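Local coordinates for putative acetyltransferase Ta0821 (Thermoplasma acidophilum DSM 1728, PDB 3C26), which probably transfers an acyl group to an acceptor molecule, as members of the GNAT acetyltransferase family generally do, at residues A73-E78 with Q107-F112; L217-S222 with S226-K231; D47-D50 with R55-N58; N197-G202 with V206-Y211; L65-R70 with P94-S99. All blocks are in the same frame, centred on the assembly; numbering follows the deposited sequence.

Interaction 1: A73-E78 with Q107-F112. With EDO (1,2-ethanediol), chain E.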
# COMPACT_ATOMS: atom_id res chain seq x y z
N ALA A 73 23.89 -1.66 13.93
CA ALA A 73 22.90 -0.68 13.39
C ALA A 73 23.63 0.51 12.77
O ALA A 73 24.78 0.87 13.17
CB ALA A 73 21.96 -0.19 14.47
N THR A 74 22.96 1.11 11.80
CA THR A 74 23.50 2.32 11.17
C THR A 74 22.50 3.44 11.23
O THR A 74 21.28 3.23 11.32
CB THR A 74 23.83 2.10 9.65
OG1 THR A 74 22.62 1.75 8.92
CG2 THR A 74 24.87 1.00 9.46
N ILE A 75 23.05 4.65 11.20
CA ILE A 75 22.28 5.85 10.92
C ILE A 75 23.17 6.78 10.08
O ILE A 75 24.36 6.95 10.39
CB ILE A 75 21.77 6.59 12.20
CG1 ILE A 75 20.86 7.75 11.84
CG2 ILE A 75 22.94 7.22 12.98
CD1 ILE A 75 19.49 7.40 11.58
N HIS A 76 22.59 7.36 9.02
CA HIS A 76 23.26 8.39 8.21
C HIS A 76 22.84 9.80 8.67
O HIS A 76 21.69 10.03 8.99
CB HIS A 76 22.95 8.21 6.72
CG HIS A 76 23.54 9.27 5.83
ND1 HIS A 76 22.77 10.10 5.03
CD2 HIS A 76 24.83 9.63 5.61
CE1 HIS A 76 23.56 10.93 4.38
NE2 HIS A 76 24.82 10.66 4.70
N MSE A 77 23.79 10.72 8.73
CA MSE A 77 23.50 12.12 9.03
C MSE A 77 24.16 13.05 8.00
O MSE A 77 25.31 12.87 7.59
CB MSE A 77 24.08 12.55 10.38
CG MSE A 77 23.81 11.67 11.52
SE MSE A 77 25.04 12.18 12.99
CE MSE A 77 24.86 10.45 13.85
N GLU A 78 23.45 14.07 7.60
CA GLU A 78 24.01 15.00 6.66
C GLU A 78 23.51 16.41 6.88
O GLU A 78 22.31 16.66 6.79
CB GLU A 78 23.75 14.56 5.21
CG GLU A 78 24.34 15.55 4.25
CD GLU A 78 24.43 15.06 2.84
OE1 GLU A 78 24.61 13.85 2.65
OE2 GLU A 78 24.33 15.90 1.93
N GLN A 107 18.12 8.00 19.75
CA GLN A 107 18.42 8.73 21.01
C GLN A 107 19.90 9.15 21.08
O GLN A 107 20.22 10.26 21.52
CB GLN A 107 18.03 7.94 22.24
CG GLN A 107 16.56 7.64 22.31
CD GLN A 107 16.20 6.76 23.49
OE1 GLN A 107 16.66 5.61 23.59
NE2 GLN A 107 15.36 7.26 24.35
N GLU A 108 20.81 8.27 20.67
CA GLU A 108 22.22 8.63 20.67
C GLU A 108 22.43 9.73 19.68
O GLU A 108 23.20 10.66 19.92
CB GLU A 108 23.10 7.45 20.27
CG GLU A 108 23.04 6.35 21.23
CD GLU A 108 23.88 6.61 22.46
OE1 GLU A 108 24.67 7.59 22.48
OE2 GLU A 108 23.77 5.80 23.41
N THR A 109 21.79 9.59 18.52
CA THR A 109 21.88 10.63 17.48
C THR A 109 21.36 12.01 17.96
O THR A 109 21.99 13.05 17.74
CB THR A 109 21.18 10.19 16.17
OG1 THR A 109 21.82 9.01 15.66
CG2 THR A 109 21.22 11.28 15.07
N ILE A 110 20.23 12.05 18.67
CA ILE A 110 19.67 13.35 19.11
C ILE A 110 20.64 14.03 20.05
O ILE A 110 20.88 15.24 19.96
CB ILE A 110 18.26 13.21 19.75
CG1 ILE A 110 17.27 12.80 18.64
CG2 ILE A 110 17.82 14.52 20.45
CD1 ILE A 110 16.04 12.10 19.13
N GLN A 111 21.24 13.23 20.90
CA GLN A 111 22.19 13.72 21.91
C GLN A 111 23.46 14.22 21.24
O GLN A 111 23.94 15.31 21.53
CB GLN A 111 22.51 12.65 22.96
CG GLN A 111 23.69 13.05 23.83
CD GLN A 111 23.51 12.71 25.31
OE1 GLN A 111 22.54 12.08 25.70
NE2 GLN A 111 24.45 13.16 26.13
N PHE A 112 23.96 13.40 20.34
CA PHE A 112 25.14 13.70 19.54
C PHE A 112 25.04 14.99 18.71
O PHE A 112 26.05 15.65 18.47
CB PHE A 112 25.41 12.53 18.58
CG PHE A 112 26.61 12.71 17.69
CD1 PHE A 112 27.88 12.64 18.21
CD2 PHE A 112 26.46 12.87 16.31
CE1 PHE A 112 29.00 12.76 17.40
CE2 PHE A 112 27.56 13.02 15.51
CZ PHE A 112 28.84 12.97 16.05
C1 EDO E . 19.53 11.79 3.84
O1 EDO E . 20.76 11.86 3.15
C2 EDO E . 19.25 10.36 4.21
O2 EDO E . 20.25 9.88 5.08

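Interaction 2: L217-S222 with S226-K231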
# COMPACT_ATOMS: atom_id res chain seq x y z
N LEU A 217 11.61 10.85 -9.61
CA LEU A 217 11.34 12.26 -9.76
C LEU A 217 10.59 12.77 -8.57
O LEU A 217 9.56 12.23 -8.20
CB LEU A 217 10.56 12.58 -11.08
CG LEU A 217 11.25 11.99 -12.34
CD1 LEU A 217 10.70 10.61 -12.72
CD2 LEU A 217 11.11 12.96 -13.53
N PHE A 218 11.14 13.81 -7.95
CA PHE A 218 10.51 14.48 -6.84
C PHE A 218 9.90 15.80 -7.30
O PHE A 218 10.59 16.78 -7.60
CB PHE A 218 11.50 14.76 -5.74
CG PHE A 218 11.88 13.57 -4.98
CD1 PHE A 218 12.71 12.61 -5.53
CD2 PHE A 218 11.37 13.37 -3.70
CE1 PHE A 218 13.06 11.49 -4.80
CE2 PHE A 218 11.73 12.24 -2.95
CZ PHE A 218 12.55 11.31 -3.50
N VAL A 219 8.58 15.84 -7.34
CA VAL A 219 7.88 17.02 -7.84
C VAL A 219 7.58 17.91 -6.68
O VAL A 219 6.62 17.72 -5.94
CB VAL A 219 6.63 16.64 -8.59
CG1 VAL A 219 5.97 17.90 -9.26
CG2 VAL A 219 6.99 15.61 -9.63
N ASN A 220 8.44 18.91 -6.55
CA ASN A 220 8.36 19.93 -5.48
C ASN A 220 7.40 21.07 -5.77
O ASN A 220 6.91 21.74 -4.86
CB ASN A 220 9.76 20.49 -5.23
CG ASN A 220 10.68 19.47 -4.55
OD1 ASN A 220 10.36 18.98 -3.48
ND2 ASN A 220 11.81 19.15 -5.18
N ASP A 221 7.18 21.31 -7.05
CA ASP A 221 6.28 22.34 -7.55
C ASP A 221 6.01 22.16 -9.04
O ASP A 221 6.84 21.65 -9.81
CB ASP A 221 6.79 23.77 -7.28
CG ASP A 221 5.65 24.82 -7.28
OD1 ASP A 221 4.48 24.46 -7.61
OD2 ASP A 221 5.93 25.98 -6.89
N SER A 222 4.81 22.54 -9.42
CA SER A 222 4.41 22.50 -10.83
C SER A 222 3.11 23.25 -11.03
O SER A 222 2.25 23.20 -10.16
CB SER A 222 4.23 21.06 -11.33
OG SER A 222 3.74 21.12 -12.66
N SER A 226 -0.25 17.02 -13.38
CA SER A 226 -0.82 15.95 -14.25
C SER A 226 -0.08 15.84 -15.58
O SER A 226 0.27 14.76 -16.02
CB SER A 226 -2.30 16.18 -14.55
OG SER A 226 -3.06 16.07 -13.36
N SER A 227 0.16 16.98 -16.20
CA SER A 227 0.81 16.98 -17.53
C SER A 227 2.25 16.56 -17.43
O SER A 227 2.80 15.87 -18.30
CB SER A 227 0.77 18.36 -18.21
OG SER A 227 -0.51 18.61 -18.74
N PHE A 228 2.88 17.00 -16.34
CA PHE A 228 4.28 16.64 -16.10
C PHE A 228 4.41 15.11 -15.96
O PHE A 228 5.30 14.47 -16.52
CB PHE A 228 4.85 17.37 -14.87
CG PHE A 228 6.30 17.11 -14.68
CD1 PHE A 228 7.25 17.89 -15.31
CD2 PHE A 228 6.73 16.00 -13.93
CE1 PHE A 228 8.61 17.61 -15.18
CE2 PHE A 228 8.07 15.70 -13.81
CZ PHE A 228 9.01 16.50 -14.44
N ILE A 229 3.50 14.52 -15.23
CA ILE A 229 3.55 13.08 -15.03
C ILE A 229 3.23 12.34 -16.30
O ILE A 229 3.85 11.34 -16.64
CB ILE A 229 2.58 12.63 -13.94
CG1 ILE A 229 3.14 13.00 -12.57
CG2 ILE A 229 2.36 11.15 -14.02
CD1 ILE A 229 2.14 12.93 -11.52
N GLU A 230 2.22 12.83 -17.00
CA GLU A 230 1.75 12.15 -18.22
C GLU A 230 2.86 12.11 -19.28
O GLU A 230 3.00 11.13 -20.01
CB GLU A 230 0.51 12.80 -18.79
CG GLU A 230 0.14 12.30 -20.17
CD GLU A 230 -0.27 10.83 -20.16
OE1 GLU A 230 -0.57 10.31 -19.06
OE2 GLU A 230 -0.32 10.20 -21.25
N LYS A 231 3.66 13.16 -19.31
CA LYS A 231 4.78 13.27 -20.27
C LYS A 231 5.95 12.33 -19.98
O LYS A 231 6.49 11.69 -20.88
CB LYS A 231 5.38 14.67 -20.27
CG LYS A 231 6.69 14.76 -21.04
CD LYS A 231 7.16 16.23 -21.27

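Interaction 3: D47-D50 with R55-N58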
# COMPACT_ATOMS: atom_id res chain seq x y z
N ASP A 47 16.26 1.16 -2.34
CA ASP A 47 17.16 0.98 -3.46
C ASP A 47 18.14 2.14 -3.53
O ASP A 47 19.28 1.98 -3.98
CB ASP A 47 16.41 0.94 -4.80
CG ASP A 47 15.41 -0.22 -4.89
OD1 ASP A 47 15.78 -1.39 -4.75
OD2 ASP A 47 14.24 0.08 -5.08
N TYR A 48 17.66 3.32 -3.16
CA TYR A 48 18.50 4.51 -3.10
C TYR A 48 19.60 4.27 -2.07
O TYR A 48 20.77 4.37 -2.35
CB TYR A 48 17.72 5.78 -2.67
CG TYR A 48 18.68 6.96 -2.41
CD1 TYR A 48 19.36 7.58 -3.45
CD2 TYR A 48 18.90 7.44 -1.13
CE1 TYR A 48 20.24 8.64 -3.22
CE2 TYR A 48 19.76 8.49 -0.89
CZ TYR A 48 20.43 9.08 -1.93
OH TYR A 48 21.28 10.14 -1.67
N VAL A 49 19.19 4.01 -0.84
CA VAL A 49 20.17 3.83 0.24
C VAL A 49 21.13 2.66 -0.10
O VAL A 49 22.33 2.70 0.20
CB VAL A 49 19.44 3.62 1.61
CG1 VAL A 49 20.50 3.30 2.74
CG2 VAL A 49 18.55 4.85 2.04
N ASP A 50 20.63 1.63 -0.77
CA ASP A 50 21.48 0.49 -1.10
C ASP A 50 22.60 1.00 -2.01
O ASP A 50 23.73 0.56 -1.96
CB ASP A 50 20.77 -0.58 -1.90
CG ASP A 50 19.91 -1.49 -1.09
OD1 ASP A 50 19.96 -1.49 0.17
OD2 ASP A 50 19.22 -2.27 -1.77
N ARG A 55 29.31 4.69 -0.04
CA ARG A 55 29.88 6.04 -0.24
C ARG A 55 29.80 6.85 1.05
O ARG A 55 30.76 7.48 1.50
CB ARG A 55 29.20 6.80 -1.39
CG ARG A 55 29.84 6.50 -2.75
CD ARG A 55 29.14 7.09 -3.97
NE ARG A 55 27.95 6.33 -4.41
CZ ARG A 55 27.11 6.77 -5.34
NH1 ARG A 55 27.31 7.95 -5.91
NH2 ARG A 55 26.05 6.05 -5.69
N TRP A 56 28.63 6.79 1.67
CA TRP A 56 28.41 7.48 2.92
C TRP A 56 29.37 7.05 4.00
O TRP A 56 29.88 7.89 4.70
CB TRP A 56 26.99 7.21 3.46
CG TRP A 56 25.88 7.93 2.70
CD1 TRP A 56 26.03 9.01 1.88
CD2 TRP A 56 24.48 7.70 2.81
NE1 TRP A 56 24.81 9.44 1.45
CE2 TRP A 56 23.84 8.65 2.00
CE3 TRP A 56 23.70 6.78 3.52
CZ2 TRP A 56 22.44 8.71 1.88
CZ3 TRP A 56 22.31 6.84 3.38
CH2 TRP A 56 21.71 7.80 2.60
N VAL A 57 29.51 5.73 4.15
CA VAL A 57 30.40 5.13 5.16
C VAL A 57 31.81 5.64 4.95
O VAL A 57 32.51 6.03 5.88
CB VAL A 57 30.38 3.55 5.18
CG1 VAL A 57 31.42 3.01 6.16
CG2 VAL A 57 28.96 3.02 5.51
N ASN A 58 32.21 5.65 3.69
CA ASN A 58 33.55 6.11 3.30
C ASN A 58 33.77 7.61 3.51
O ASN A 58 34.89 8.05 3.72
CB ASN A 58 33.85 5.72 1.85
CG ASN A 58 34.26 4.26 1.72
OD1 ASN A 58 34.97 3.75 2.56
ND2 ASN A 58 33.87 3.62 0.63

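Interaction 4: N197-G202 with V206-Y211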
# COMPACT_ATOMS: atom_id res chain seq x y z
N ASN A 197 20.65 17.84 -11.98
CA ASN A 197 19.55 16.99 -11.56
C ASN A 197 18.27 17.77 -11.30
O ASN A 197 17.41 17.29 -10.64
CB ASN A 197 19.89 16.20 -10.29
CG ASN A 197 20.92 15.13 -10.53
OD1 ASN A 197 22.10 15.42 -10.58
ND2 ASN A 197 20.49 13.89 -10.64
N LEU A 198 18.18 18.98 -11.82
CA LEU A 198 17.01 19.80 -11.62
C LEU A 198 16.37 20.27 -12.93
O LEU A 198 17.03 20.57 -13.92
CB LEU A 198 17.37 21.01 -10.74
CG LEU A 198 17.64 20.68 -9.28
CD1 LEU A 198 18.52 21.73 -8.59
CD2 LEU A 198 16.31 20.52 -8.53
N ILE A 199 15.05 20.29 -12.88
CA ILE A 199 14.22 20.86 -13.92
C ILE A 199 13.50 21.98 -13.19
O ILE A 199 12.62 21.74 -12.36
CB ILE A 199 13.21 19.89 -14.52
CG1 ILE A 199 13.95 18.72 -15.20
CG2 ILE A 199 12.31 20.59 -15.52
CD1 ILE A 199 13.02 17.67 -15.74
N VAL A 200 13.97 23.20 -13.43
CA VAL A 200 13.43 24.38 -12.77
C VAL A 200 13.11 25.43 -13.80
O VAL A 200 13.95 25.82 -14.61
CB VAL A 200 14.39 24.99 -11.74
CG1 VAL A 200 13.78 26.28 -11.14
CG2 VAL A 200 14.70 23.98 -10.65
N ASP A 201 11.86 25.87 -13.75
CA ASP A 201 11.38 26.83 -14.72
C ASP A 201 9.98 27.31 -14.33
O ASP A 201 8.99 26.59 -14.46
CB ASP A 201 11.33 26.16 -16.08
CG ASP A 201 11.17 27.12 -17.21
OD1 ASP A 201 11.26 28.34 -16.99
OD2 ASP A 201 10.99 26.63 -18.33
N GLY A 202 9.93 28.54 -13.86
CA GLY A 202 8.67 29.13 -13.41
C GLY A 202 8.20 28.50 -12.13
O GLY A 202 8.83 28.68 -11.08
N VAL A 206 11.50 20.31 -10.11
CA VAL A 206 11.63 18.86 -10.05
C VAL A 206 13.09 18.39 -9.91
O VAL A 206 13.99 18.78 -10.64
CB VAL A 206 11.02 18.17 -11.33
CG1 VAL A 206 11.11 16.65 -11.28
CG2 VAL A 206 9.58 18.60 -11.53
N TYR A 207 13.28 17.55 -8.93
CA TYR A 207 14.56 16.89 -8.74
C TYR A 207 14.44 15.46 -9.29
O TYR A 207 13.50 14.75 -8.97
CB TYR A 207 14.95 16.88 -7.26
CG TYR A 207 16.22 16.11 -7.07
CD1 TYR A 207 17.46 16.70 -7.24
CD2 TYR A 207 16.18 14.74 -6.82
CE1 TYR A 207 18.63 15.96 -7.09
CE2 TYR A 207 17.33 14.01 -6.70
CZ TYR A 207 18.53 14.60 -6.84
OH TYR A 207 19.64 13.77 -6.71
N PHE A 208 15.38 15.07 -10.14
CA PHE A 208 15.40 13.74 -10.70
C PHE A 208 16.73 12.99 -10.46
O PHE A 208 17.78 13.58 -10.33
CB PHE A 208 15.03 13.71 -12.20
CG PHE A 208 16.02 14.37 -13.08
CD1 PHE A 208 17.10 13.65 -13.61
CD2 PHE A 208 15.86 15.69 -13.45
CE1 PHE A 208 18.03 14.28 -14.40
CE2 PHE A 208 16.78 16.30 -14.22
CZ PHE A 208 17.87 15.58 -14.73
N ASP A 209 16.59 11.67 -10.39
CA ASP A 209 17.70 10.75 -10.16
C ASP A 209 17.49 9.51 -11.02
O ASP A 209 16.61 8.70 -10.79
CB ASP A 209 17.80 10.38 -8.67
CG ASP A 209 19.03 9.53 -8.35
OD1 ASP A 209 19.88 9.39 -9.21
OD2 ASP A 209 19.13 9.00 -7.22
N ILE A 210 18.28 9.47 -12.09
CA ILE A 210 18.28 8.37 -13.05
C ILE A 210 19.21 7.31 -12.48
O ILE A 210 20.35 7.61 -12.08
CB ILE A 210 18.88 8.81 -14.37
CG1 ILE A 210 18.02 9.91 -14.99
CG2 ILE A 210 19.11 7.60 -15.29
CD1 ILE A 210 18.61 10.43 -16.28
N TYR A 211 18.74 6.07 -12.45
CA TYR A 211 19.57 5.00 -11.89
C TYR A 211 19.46 3.79 -12.78
O TYR A 211 18.78 3.85 -13.80
CB TYR A 211 19.19 4.69 -10.43
CG TYR A 211 17.74 4.25 -10.23
CD1 TYR A 211 17.38 2.91 -10.31
CD2 TYR A 211 16.75 5.17 -9.96
CE1 TYR A 211 16.09 2.51 -10.15
CE2 TYR A 211 15.42 4.77 -9.81
CZ TYR A 211 15.11 3.43 -9.88
OH TYR A 211 13.82 2.99 -9.74

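Interaction 5: L65-R70 with P94-S99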
# COMPACT_ATOMS: atom_id res chain seq x y z
N LEU A 65 25.88 1.69 16.02
CA LEU A 65 25.86 1.08 17.33
C LEU A 65 26.73 -0.15 17.22
O LEU A 65 26.63 -0.91 16.25
CB LEU A 65 24.45 0.73 17.81
CG LEU A 65 23.58 1.86 18.34
CD1 LEU A 65 22.28 1.26 18.86
CD2 LEU A 65 24.25 2.58 19.39
N ARG A 66 27.61 -0.32 18.20
CA ARG A 66 28.52 -1.47 18.23
C ARG A 66 28.34 -2.30 19.48
O ARG A 66 28.14 -1.79 20.57
CB ARG A 66 30.00 -1.04 18.25
CG ARG A 66 30.45 -0.23 17.08
CD ARG A 66 31.98 -0.14 17.09
NE ARG A 66 32.38 0.81 16.09
CZ ARG A 66 32.60 0.51 14.83
NH1 ARG A 66 32.50 -0.74 14.44
NH2 ARG A 66 32.93 1.45 13.97
N VAL A 67 28.42 -3.61 19.25
CA VAL A 67 28.46 -4.61 20.30
C VAL A 67 29.82 -5.30 20.19
O VAL A 67 30.14 -5.94 19.20
CB VAL A 67 27.36 -5.63 20.15
CG1 VAL A 67 27.61 -6.81 21.10
CG2 VAL A 67 25.94 -4.95 20.36
N SER A 68 30.64 -5.13 21.22
CA SER A 68 31.98 -5.69 21.23
C SER A 68 32.71 -5.41 19.91
O SER A 68 33.30 -6.30 19.29
CB SER A 68 31.94 -7.19 21.51
OG SER A 68 30.97 -7.49 22.53
N GLY A 69 32.60 -4.15 19.49
CA GLY A 69 33.31 -3.62 18.32
C GLY A 69 32.62 -3.93 17.02
O GLY A 69 33.03 -3.44 15.97
N ARG A 70 31.60 -4.78 17.09
CA ARG A 70 30.86 -5.19 15.88
C ARG A 70 29.70 -4.28 15.59
O ARG A 70 28.90 -4.04 16.47
CB ARG A 70 30.33 -6.64 15.97
CG ARG A 70 31.37 -7.76 15.84
CD ARG A 70 30.73 -9.14 16.10
NE ARG A 70 30.38 -9.32 17.52
CZ ARG A 70 29.17 -9.15 18.03
NH1 ARG A 70 28.14 -8.79 17.25
NH2 ARG A 70 29.00 -9.32 19.33
N PRO A 94 20.01 -8.20 10.66
CA PRO A 94 18.72 -8.88 10.67
C PRO A 94 18.37 -9.66 11.93
O PRO A 94 17.20 -9.87 12.23
CB PRO A 94 18.79 -9.77 9.45
CG PRO A 94 19.83 -9.21 8.64
CD PRO A 94 20.84 -8.63 9.54
N GLU A 95 19.38 -10.03 12.68
CA GLU A 95 19.20 -10.72 13.99
C GLU A 95 18.60 -9.83 15.06
O GLU A 95 18.15 -10.29 16.10
CB GLU A 95 20.54 -11.21 14.54
CG GLU A 95 21.13 -12.30 13.77
CD GLU A 95 20.61 -13.63 14.22
OE1 GLU A 95 20.99 -14.06 15.35
OE2 GLU A 95 19.83 -14.25 13.44
N TYR A 96 18.56 -8.52 14.79
CA TYR A 96 18.16 -7.55 15.82
C TYR A 96 16.82 -6.89 15.51
O TYR A 96 16.40 -5.92 16.15
CB TYR A 96 19.22 -6.46 15.96
CG TYR A 96 20.55 -6.92 16.52
CD1 TYR A 96 21.45 -7.67 15.75
CD2 TYR A 96 20.92 -6.60 17.82
CE1 TYR A 96 22.67 -8.08 16.28
CE2 TYR A 96 22.14 -7.01 18.34
CZ TYR A 96 23.01 -7.73 17.57
OH TYR A 96 24.23 -8.12 18.12
N ARG A 97 16.15 -7.43 14.52
CA ARG A 97 14.81 -6.92 14.17
C ARG A 97 13.88 -7.09 15.36
O ARG A 97 13.89 -8.12 16.03
CB ARG A 97 14.23 -7.63 12.94
CG ARG A 97 15.01 -7.42 11.72
CD ARG A 97 14.42 -8.14 10.54
NE ARG A 97 14.64 -9.57 10.69
CZ ARG A 97 14.49 -10.45 9.72
NH1 ARG A 97 14.16 -10.03 8.51
NH2 ARG A 97 14.70 -11.74 9.96
N GLY A 98 13.07 -6.06 15.62
CA GLY A 98 12.09 -6.11 16.71
C GLY A 98 12.70 -5.65 18.03
O GLY A 98 12.02 -5.52 19.04
N SER A 99 14.00 -5.41 18.00
CA SER A 99 14.68 -4.90 19.19
C SER A 99 14.39 -3.41 19.30
O SER A 99 13.55 -2.88 18.59
CB SER A 99 16.18 -5.10 19.11
OG SER A 99 16.72 -4.30 18.07

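Interaction 1: A73-E78 with Q107-F112
Thr109 OG1 has one hydrogen bond, to Ile105 O one turn back in its own helix, and two van der Waals contacts across the interface, from Ile75 CG2 at 3.4 Å and the methyl CE of Met77 at 3.8 Å. The contact lays helix 101-113 on one face of strand 70-79, part of the alpha/beta packing of the GNAT fold, and their local axes run within 32° of each other, 10.5 Å apart. Threonine suits this buried helix position because the backbone takes up its hydroxyl, so apolar groups can close over it. Ile75 and Met77, two residues apart on the strand, both point at the helix, whereas His76 between them serves the other face. A chi1 of 177° turns the imidazole of His76 away from its own N and onto Trp56, where the rings stack, and ND1 makes a short, nearly straight hydrogen bond of 2.5 Å with O2 of a bound 1,2-ethanediol, probably from the crystallisation liquor. An alanine at His76 is likely to leave the diol oxygen without its nitrogen partner and one side of the Trp56 indole without its stacked ring. Met77, modelled as selenomethionine, has an extended chain beyond CG that meets Thr109 tip to tip. Its selenium also makes a Met-aromatic contact at the rim of the Phe112 ring, 76° off the ring normal, with SE 3.7 Å from CE2.

Interaction 2: L217-S222 with S226-K231
The strand-turn-helix connection that takes strand 214-221 into helix 225-232 is closed by one aromatic residue, Phe228, which reaches from the helix across to three residues of the segment 217-222. Its first torsion is fully extended (chi1 -175°), which carries the ring off the helix toward the strand. There CE2 does most of the touching. Leu217 CD2 lies near the ring plane, at the edge, 4.1 Å from CE2, while Val219 CG2 approaches the same carbon obliquely at 4.3 Å. Leu217 and Val219 are two apart on an extended strand and so offer their branched side chains on the same side, where a broad flat phenyl group can meet both. At the turn the contact is looser, with Ser222 OG 4.5 Å from Phe228 CB. That hydroxyl is hydrogen-bonded to Asp224 N within the connection, so a small polar residue can sit in this buried spot. Just before it, Asn220 and Asp221 both face Phe205 in a classic beta bulge, and Asp221 OD1 takes a weak, bent bond from Ser222 N at 2.7 Å. Phe228 also meets Tyr232 one turn on in its helix, Val206 on strand 204-211 and Phe241 on strand 237-243. Helix 225-232 thereby lies against three strands, leading from 214-221 to its parallel neighbour 237-243.

Interaction 3: D47-D50 with R55-N58
Trp56 lies back along its own helix and meets Tyr48 and Val49, two turns earlier, with the six-membered part of its indole. CZ2 approaches Tyr48 CE2 at 3.9 Å, and the phenolic OH of Tyr48 is scarcely farther from CZ2, at 4.0 Å. Further round the same ring, CZ3 touches Val49 CG1, also at 4.0 Å. Both side chains cross the indole at about a right angle, and their contacts are oblique, so this is van der Waals packing, mostly of carbon, and not a ring stack. Seven and eight residues bring these positions to nearly the same side of a helix, but the CA atoms of Val49 and Trp56 remain 9.4 Å apart, a gap that a long flat side chain spans well. Trp56 makes the reach because chi1, at -74°, swings the indole toward the beginning of the helix. Both Tyr48 and Val49 set off to one side of Trp56; short Val49 meets the indole with CG1, and Tyr48 closes in with its far end. Beyond this first shell, Trp179 stacks on Tyr48 and probably helps to hold its plane. Trp56 also touches Val62, and its backbone O is hydrogen-bonded to Ser61 OG, just ahead of strand 62-67. At the nearest atoms, a bound 1,2-ethanediol lies about 4 Å from the Trp56 side chain and a nitrate about 4 Å from that of Val49, both probably from the crystallisation liquor. Helix 45-58, running into strand 62-67, is consistent with the helical region that precedes the second strand of the GNAT fold.

Interaction 4: N197-G202 with V206-Y211
Asn197 starts its contacts at CB, which lies 3.4 Å from Tyr207 CE1, obliquely to that ring. CG comes next, near Phe208 O, and a chi1 of -70° swings the amide over the neighbouring strand. At the tip, ND2 gives Phe208 O a nearly straight hydrogen bond of 2.7 Å that lies in both the amide and the carbonyl plane. The backbone answers with Phe208 N bonding to Asn197 O at 3.0 Å, and Asn197 CA rests over a face of the Phe208 ring in a CH-pi contact. An asparagine thus prolongs the pairing of a beta hairpin, strands 198-200 and 204-211, where the first strand begins. Ile199 and Val206 form its hydrogen-bonded pair, each N bonding to the other's O at 2.9 Å, and Leu198 and Tyr207, the non-hydrogen-bonded pair, share one face. Replacing Tyr207 by an alanine would probably leave Asn197 CB without the ring beside it and open a gap next to the amide. On the opposite face, beta-branched Ile199 and Val206 suit extended backbone, and Ile199 CG1 reaches Phe208 CE2 at 3.9 Å, the two side chains crossing at about a right angle.

Interaction 5: L65-R70 with P94-S99
Val67 to Arg70 form a type I' turn and Tyr96 to Ser99 a type II turn, two bends standing well apart, with 11.6 Å between the CA atoms of Val67 and Tyr96. The long side chain of Tyr96 spans the distance, and its hydroxyl end is what touches: OH lies 4.2 Å from Val67 CG2 and 4.1 Å from Arg70 NH1. The tyrosine oxygen comes to the edge of the Arg70 guanidinium, near its plane, and ring and guanidinium are turned 32° from each other. Arg70 gets there by a bend at chi3 (-71°) that folds its head back, so that Val67 O sits 3.5 Å above one face of the guanidinium. The first turn links strands 62-67 and 70-79 of the GNAT sheet. The second lies in the loop between strand 85-92 and helix 101-113, the place where relatives of this family hold the pyrophosphate of the acyl-CoA, so the loop probably belongs to the cofactor site here too. Ser68 and Gly69 both take the positive phi of a I' turn, which glycine accepts readily. At Gly98 a CB would be jammed against the carbonyl O of Arg97, so only glycine is comfortable. Tyr96 O accepts two hydrogen bonds from Ser99, one from OG at 2.5 Å and one from the backbone N at 3.1 Å. Ser99 OG is also hydrogen-bonded to Leu101 N, which ties the turn to the start of the helix. Across the first turn, Arg66 NH1 bonds to Gly69 O from above the carbonyl plane, while its other nitrogens form salt bridges with Asp9 and Asp15.

Interactions 1, 3 and 5 all belong to the GNAT region of the chain. Interactions 1 and 5 share the hairpin of strands 62-67 and 70-79, where Leu65 N lies 3.2 Å from Ala73 O, a probable hydrogen bond. Interaction 3 meets interaction 1 with Trp56 CE2 3.3 Å from His76 CE1. The diol and nitrate near both, though probably from the crystallisation liquor, may mark a pocket, and loop 94-99 of interaction 5 probably lies at the acyl-CoA site. The centres of interactions 2 and 4 are about 10 Å apart, and Phe218 N probably bonds to Tyr207 O at 2.7 Å. Tyr48, close to Asp209, connects interaction 3 with interaction 4.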